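Local coordinates for endo-1,4-beta-xylanase 1 (Hypocrea jecorina, PDB 1XYN), which hydrolyses internal beta-1,4-xylosidic bonds in the main chain of xylan, a plant cell-wall hemicellulose, releasing xylooligosaccharides and xylose, at residues A[102-107]-A[147-152]. Numbering follows the deposited sequence.
Sequences YTIWEN and ASLGLH
The C-terminal end of the family 11 xylanase helix, 139-148, packs through L149 and L151 of the loop that follows it on I104 and E106 of strand 100-109. No hydrogen bond crosses between 102-107 and 147-152, and the 203 Å² buried between them comes mainly from these four residues. I104 touches both leucines, each with a different methyl. Its CD1 meets L149 CD1 head-on at 3.6 Å. A chi1 of -58° puts CG1 beside the backbone N and leaves CG2 anti to it, 3.6 Å from L151 CD1, where the two side chains lie alongside, running opposite ways. A145 and W146 extend the apolar cover over I104, which places the contact between the single helix and the curved sheet of the beta-jelly-roll. A Schellman motif ends that helix: G150, at phi 90°, is its C-prime residue, with G150 N bonded to A147 O at 3.0 Å and L151 N directed to W146 O. The chain thereby turns so that L149 and L151, flanking the glycine, both direct CB toward the strand. The CD2 methyl of L151 sits over the flat face of the E106 carboxylate, 3.3 Å from CD and 3.4 Å from both OE1 and OE2. E106 CG is anti to the backbone N (chi1 173°), and the extended chain brings the carboxylate face-on to this methyl; OE1 also forms a long, weak ion pair with K92. An alanine in place of E106 would probably uncover one side of L151 CD2 and leave K92 without this distant countercharge.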
ATOM      1  N   TYR A 102     -19.604  18.554   4.304  1.00 11.60           N
ATOM      2  CA  TYR A 102     -18.615  17.494   4.145  1.00 16.98           C
ATOM      3  C   TYR A 102     -18.342  16.845   5.488  1.00 15.62           C
ATOM      4  O   TYR A 102     -18.221  17.539   6.492  1.00 19.72           O
ATOM      5  CB  TYR A 102     -17.281  18.069   3.643  1.00 16.29           C
ATOM      6  CG  TYR A 102     -17.300  18.621   2.239  1.00 13.55           C
ATOM      7  CD1 TYR A 102     -18.026  19.773   1.927  1.00 16.17           C
ATOM      8  CD2 TYR A 102     -16.585  17.992   1.221  1.00 14.80           C
ATOM      9  CE1 TYR A 102     -18.042  20.288   0.628  1.00 18.40           C
ATOM     10  CE2 TYR A 102     -16.591  18.496  -0.080  1.00 18.79           C
ATOM     11  CZ  TYR A 102     -17.322  19.641  -0.368  1.00 21.18           C
ATOM     12  OH  TYR A 102     -17.341  20.124  -1.653  1.00 21.47           O
ATOM     13  N   THR A 103     -18.255  15.521   5.520  1.00 16.92           N
ATOM     14  CA  THR A 103     -17.926  14.853   6.771  1.00 17.01           C
ATOM     15  C   THR A 103     -16.404  14.692   6.760  1.00 14.02           C
ATOM     16  O   THR A 103     -15.816  14.211   5.790  1.00 15.21           O
ATOM     17  CB  THR A 103     -18.643  13.489   6.939  1.00  9.41           C
ATOM     18  OG1 THR A 103     -18.171  12.564   5.958  1.00 28.95           O
ATOM     19  CG2 THR A 103     -20.142  13.660   6.774  1.00 16.41           C
ATOM     20  N   ILE A 104     -15.763  15.190   7.802  1.00 15.95           N
ATOM     21  CA  ILE A 104     -14.317  15.126   7.904  1.00 13.64           C
ATOM     22  C   ILE A 104     -13.891  13.851   8.614  1.00 17.16           C
ATOM     23  O   ILE A 104     -14.521  13.443   9.584  1.00 14.48           O
ATOM     24  CB  ILE A 104     -13.788  16.365   8.640  1.00  7.13           C
ATOM     25  CG1 ILE A 104     -14.233  17.623   7.887  1.00  5.68           C
ATOM     26  CG2 ILE A 104     -12.268  16.315   8.776  1.00 11.00           C
ATOM     27  CD1 ILE A 104     -13.910  18.913   8.602  1.00  8.67           C
ATOM     28  N   TRP A 105     -12.856  13.202   8.080  1.00 13.99           N
ATOM     29  CA  TRP A 105     -12.308  11.970   8.639  1.00  9.72           C
ATOM     30  C   TRP A 105     -10.804  12.109   8.782  1.00 10.44           C
ATOM     31  O   TRP A 105     -10.171  12.904   8.090  1.00 10.21           O
ATOM     32  CB  TRP A 105     -12.541  10.768   7.707  1.00 10.93           C
ATOM     33  CG  TRP A 105     -13.949  10.470   7.365  1.00  8.45           C
ATOM     34  CD1 TRP A 105     -14.767  11.196   6.543  1.00 10.67           C
ATOM     35  CD2 TRP A 105     -14.702   9.330   7.780  1.00 11.95           C
ATOM     36  NE1 TRP A 105     -15.981  10.570   6.411  1.00  5.87           N
ATOM     37  CE2 TRP A 105     -15.975   9.423   7.161  1.00  9.70           C
ATOM     38  CE3 TRP A 105     -14.428   8.234   8.611  1.00 13.58           C
ATOM     39  CZ2 TRP A 105     -16.977   8.459   7.347  1.00  6.01           C
ATOM     40  CZ3 TRP A 105     -15.421   7.271   8.795  1.00 17.80           C
ATOM     41  CH2 TRP A 105     -16.685   7.394   8.162  1.00 14.64           C
ATOM     42  N   GLU A 106     -10.239  11.346   9.704  1.00 12.96           N
ATOM     43  CA  GLU A 106      -8.799  11.313   9.895  1.00 13.98           C
ATOM     44  C   GLU A 106      -8.487   9.828   9.875  1.00 17.31           C
ATOM     45  O   GLU A 106      -9.207   9.020  10.472  1.00 15.59           O
ATOM     46  CB  GLU A 106      -8.356  11.931  11.221  1.00 13.27           C
ATOM     47  CG  GLU A 106      -6.849  11.731  11.479  1.00 25.52           C
ATOM     48  CD  GLU A 106      -6.269  12.646  12.557  1.00 34.01           C
ATOM     49  OE1 GLU A 106      -6.886  12.783  13.635  1.00 38.24           O
ATOM     50  OE2 GLU A 106      -5.183  13.227  12.325  1.00 33.23           O
ATOM     51  N   ASN A 107      -7.430   9.463   9.163  1.00 15.69           N
ATOM     52  CA  ASN A 107      -7.044   8.071   9.054  1.00 11.78           C
ATOM     53  C   ASN A 107      -5.538   7.995   9.082  1.00 13.66           C
ATOM     54  O   ASN A 107      -4.858   9.014   8.976  1.00 15.69           O
ATOM     55  CB  ASN A 107      -7.578   7.486   7.744  1.00 15.97           C
ATOM     56  CG  ASN A 107      -7.351   5.992   7.636  1.00 24.48           C
ATOM     57  OD1 ASN A 107      -7.331   5.280   8.643  1.00 28.20           O
ATOM     58  ND2 ASN A 107      -7.197   5.505   6.413  1.00 30.57           N
ATOM     59  N   ALA A 147      -7.742  22.276  10.456  1.00 17.73           N
ATOM     60  CA  ALA A 147      -6.907  22.833  11.515  1.00 18.55           C
ATOM     61  C   ALA A 147      -7.671  22.985  12.825  1.00 19.08           C
ATOM     62  O   ALA A 147      -7.145  22.647  13.886  1.00 16.89           O
ATOM     63  CB  ALA A 147      -6.338  24.180  11.082  1.00 19.27           C
ATOM     64  N   SER A 148      -8.922  23.445  12.737  1.00 15.26           N
ATOM     65  CA  SER A 148      -9.758  23.655  13.922  1.00 16.35           C
ATOM     66  C   SER A 148     -10.113  22.372  14.669  1.00 18.62           C
ATOM     67  O   SER A 148     -10.439  22.414  15.857  1.00 22.15           O
ATOM     68  CB  SER A 148     -11.034  24.433  13.570  1.00 15.36           C
ATOM     69  OG  SER A 148     -11.933  23.671  12.790  1.00 14.59           O
ATOM     70  N   LEU A 149     -10.046  21.239  13.972  1.00 17.68           N
ATOM     71  CA  LEU A 149     -10.338  19.941  14.567  1.00 13.16           C
ATOM     72  C   LEU A 149      -9.056  19.205  14.946  1.00 12.24           C
ATOM     73  O   LEU A 149      -9.095  18.032  15.325  1.00  7.61           O
ATOM     74  CB  LEU A 149     -11.158  19.092  13.599  1.00 17.81           C
ATOM     75  CG  LEU A 149     -12.559  19.626  13.277  1.00 21.73           C
ATOM     76  CD1 LEU A 149     -13.178  18.859  12.107  1.00 19.58           C
ATOM     77  CD2 LEU A 149     -13.437  19.533  14.512  1.00 16.29           C
ATOM     78  N   GLY A 150      -7.924  19.900  14.851  1.00  8.64           N
ATOM     79  CA  GLY A 150      -6.647  19.289  15.192  1.00 18.64           C
ATOM     80  C   GLY A 150      -5.922  18.596  14.044  1.00 19.05           C
ATOM     81  O   GLY A 150      -4.909  17.929  14.252  1.00 15.63           O
ATOM     82  N   LEU A 151      -6.466  18.716  12.836  1.00 22.37           N
ATOM     83  CA  LEU A 151      -5.851  18.118  11.657  1.00 19.97           C
ATOM     84  C   LEU A 151      -4.849  19.143  11.116  1.00 17.18           C
ATOM     85  O   LEU A 151      -5.179  20.013  10.306  1.00 13.46           O
ATOM     86  CB  LEU A 151      -6.923  17.730  10.622  1.00 17.02           C
ATOM     87  CG  LEU A 151      -8.061  16.836  11.145  1.00 16.14           C
ATOM     88  CD1 LEU A 151      -8.888  16.298   9.990  1.00 19.67           C
ATOM     89  CD2 LEU A 151      -7.498  15.681  11.958  1.00 17.57           C
ATOM     90  N   HIS A 152      -3.624  19.019  11.616  1.00 16.29           N
ATOM     91  CA  HIS A 152      -2.501  19.903  11.309  1.00 18.30           C
ATOM     92  C   HIS A 152      -1.740  19.596   9.995  1.00 21.10           C
ATOM     93  O   HIS A 152      -1.245  18.481   9.794  1.00 20.75           O
ATOM     94  CB  HIS A 152      -1.552  19.837  12.518  1.00 20.21           C
ATOM     95  CG  HIS A 152      -0.453  20.848  12.507  1.00 18.02           C
ATOM     96  ND1 HIS A 152       0.880  20.495  12.539  1.00 18.68           N
ATOM     97  CD2 HIS A 152      -0.484  22.203  12.510  1.00 20.87           C
ATOM     98  CE1 HIS A 152       1.622  21.588  12.563  1.00 22.54           C
ATOM     99  NE2 HIS A 152       0.818  22.637  12.550  1.00 26.21           N
TER